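Local coordinates for protein 2-C-methyl-D-erythritol 2,4-cyclodiphosphate synthase (Thermus thermophilus, PDB 1IV4) that converts 4-diphosphocytidyl-2-C-methyl-D-erythritol 2-phosphate into 2-C-methyl-D-erythritol 2,4-cyclodiphosphate with release of CMP, a step of isoprenoid biosynthesis, at residues Leu23-Pro28 against Asp101-Gly106. The protein carries 3 engineered substitutions. Residues are numbered along the deposited sequence; the frame is centred on the assembly and turned at random.
With C5P (cytidine-5'-monophosphate), chain J.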
# COMPACT_ATOMS: atom_id res chain seq x y z
N LEU A 23 6.46 20.04 -7.61
CA LEU A 23 6.83 21.32 -7.05
C LEU A 23 8.11 21.30 -6.21
O LEU A 23 8.36 20.29 -5.52
CB LEU A 23 5.74 21.82 -6.08
CG LEU A 23 4.33 21.99 -6.62
CD1 LEU A 23 3.47 22.66 -5.57
CD2 LEU A 23 4.36 22.80 -7.91
N LEU A 24 8.83 22.42 -6.23
CA LEU A 24 9.94 22.58 -5.28
C LEU A 24 9.38 22.83 -3.88
O LEU A 24 8.55 23.73 -3.70
CB LEU A 24 10.85 23.71 -5.76
CG LEU A 24 12.24 23.89 -5.16
CD1 LEU A 24 12.16 24.60 -3.80
CD2 LEU A 24 12.98 22.57 -4.99
N ILE A 25 9.78 22.07 -2.86
CA ILE A 25 9.31 22.35 -1.50
C ILE A 25 10.48 22.81 -0.61
O ILE A 25 11.43 22.02 -0.39
CB ILE A 25 8.64 21.13 -0.86
CG1 ILE A 25 7.55 20.52 -1.75
CG2 ILE A 25 8.08 21.45 0.52
CD1 ILE A 25 6.39 21.47 -1.98
N PRO A 26 10.39 24.04 -0.10
CA PRO A 26 11.44 24.54 0.81
C PRO A 26 11.65 23.54 1.93
O PRO A 26 10.68 23.14 2.58
CB PRO A 26 10.88 25.85 1.35
CG PRO A 26 9.91 26.30 0.29
CD PRO A 26 9.34 25.05 -0.29
N SER A 27 12.89 23.13 2.13
CA SER A 27 13.23 22.02 3.00
C SER A 27 14.70 21.95 3.39
O SER A 27 15.58 22.27 2.59
CB SER A 27 12.90 20.73 2.22
OG SER A 27 13.26 19.56 2.90
N PRO A 28 14.98 21.49 4.59
CA PRO A 28 16.38 21.25 5.01
C PRO A 28 16.99 20.07 4.26
O PRO A 28 18.21 19.92 4.16
CB PRO A 28 16.23 20.98 6.51
CG PRO A 28 14.86 20.36 6.61
CD PRO A 28 14.01 21.15 5.65
N ASP A 101 9.32 12.75 7.51
CA ASP A 101 9.30 13.32 8.84
C ASP A 101 9.28 14.85 8.78
O ASP A 101 8.53 15.44 9.55
CB ASP A 101 10.53 12.90 9.65
CG ASP A 101 10.54 11.42 9.97
OD1 ASP A 101 9.67 10.67 9.49
OD2 ASP A 101 11.45 11.00 10.71
N ARG A 102 10.10 15.39 7.90
CA ARG A 102 10.21 16.82 7.63
C ARG A 102 10.53 17.05 6.17
O ARG A 102 11.08 16.16 5.49
CB ARG A 102 11.31 17.42 8.53
CG ARG A 102 12.62 16.68 8.37
CD ARG A 102 13.71 17.09 9.37
NE ARG A 102 15.02 16.81 8.78
CZ ARG A 102 16.15 17.50 8.87
NH1 ARG A 102 16.25 18.63 9.57
NH2 ARG A 102 17.21 17.04 8.23
N PRO A 103 10.18 18.19 5.58
CA PRO A 103 9.46 19.27 6.24
C PRO A 103 7.97 18.98 6.40
O PRO A 103 7.45 18.02 5.81
CB PRO A 103 9.60 20.43 5.24
CG PRO A 103 9.66 19.74 3.92
CD PRO A 103 10.49 18.52 4.17
N LYS A 104 7.26 19.78 7.18
CA LYS A 104 5.81 19.69 7.22
C LYS A 104 5.23 20.04 5.84
O LYS A 104 5.62 21.07 5.26
CB LYS A 104 5.20 20.62 8.27
CG LYS A 104 6.10 20.96 9.44
CD LYS A 104 6.27 19.82 10.41
CE LYS A 104 4.93 19.31 10.95
NZ LYS A 104 4.52 20.05 12.18
N LEU A 105 4.32 19.21 5.33
CA LEU A 105 3.77 19.47 4.01
C LEU A 105 2.43 20.18 4.11
O LEU A 105 1.96 20.72 3.11
CB LEU A 105 3.60 18.20 3.18
CG LEU A 105 4.90 17.46 2.82
CD1 LEU A 105 4.60 16.21 2.03
CD2 LEU A 105 5.85 18.37 2.06
N GLY A 106 1.83 20.19 5.29
CA GLY A 106 0.55 20.88 5.46
C GLY A 106 0.52 22.29 4.91
O GLY A 106 -0.44 22.67 4.21
O3P C5P J . 2.73 10.84 11.22
P C5P J . 1.79 11.71 12.13
O1P C5P J . 2.48 12.26 13.27
O2P C5P J . 0.39 11.02 12.45
O5' C5P J . 1.24 12.92 11.23
C5' C5P J . 0.38 13.90 11.76
C4' C5P J . 0.05 14.84 10.69
O4' C5P J . 1.00 15.77 10.15
C3' C5P J . -0.74 14.31 9.46
O3' C5P J . -2.02 13.65 9.53
C2' C5P J . -0.44 15.31 8.36
O2' C5P J . -1.46 16.24 8.62
C1' C5P J . 0.55 16.26 8.91
N1 C5P J . 1.93 16.03 8.25
C2 C5P J . 2.51 17.08 7.45
N3 C5P J . 3.72 16.98 6.84
C4 C5P J . 4.50 15.80 6.98
C5 C5P J . 4.00 14.69 7.75
C6 C5P J . 2.77 14.86 8.36
O2 C5P J . 1.86 18.13 7.31
N4 C5P J . 5.71 15.71 6.40
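Pro103, which follows a cis peptide bond, turns its ring toward the chain leaving strand 23-25 and fills the middle of the contact. Ser27 meets the ring most closely, its OG 3.2 Å from Pro103 CD. Because that hydroxyl stands anti to the backbone N (chi1 176°), it lies beside the ring while hydrogen-bonding to Val29 O; a small polar side chain suits a spot where proline carbons leave little room. Deeper in, Ile25 sends its CG2 methyl to Pro103 CG and to Leu105 CD2, each at 4.1 Å. An apolar side chain suits this buried place, and Leu112 of helix 109-120 packs against it as well.

Pro28 and Arg102, both exposed, form the solvent side. Pro28 CG lies off-centre over one guanidinium face, 3.7 Å above its plane, while Arg102 NH2 forms a salt bridge with Glu14. An apolar ring can cover the flat face and leave the N-H groups to such partners.

No hydrogen bond joins 23-28 to 101-106; side chains pack the substrate-binding loop against the strand, backing the cytidine pocket. Pro103 O accepts from CMP N4, Leu105 N donates to CMP N3 at 2.8 Å, nearly straight at 172°, and Gly106 N donates to CMP O2, with no side chain to crowd it. This donor-acceptor pattern matches cytosine and would probably disfavour uracil, whose O4 and N3-H reverse two of the three roles.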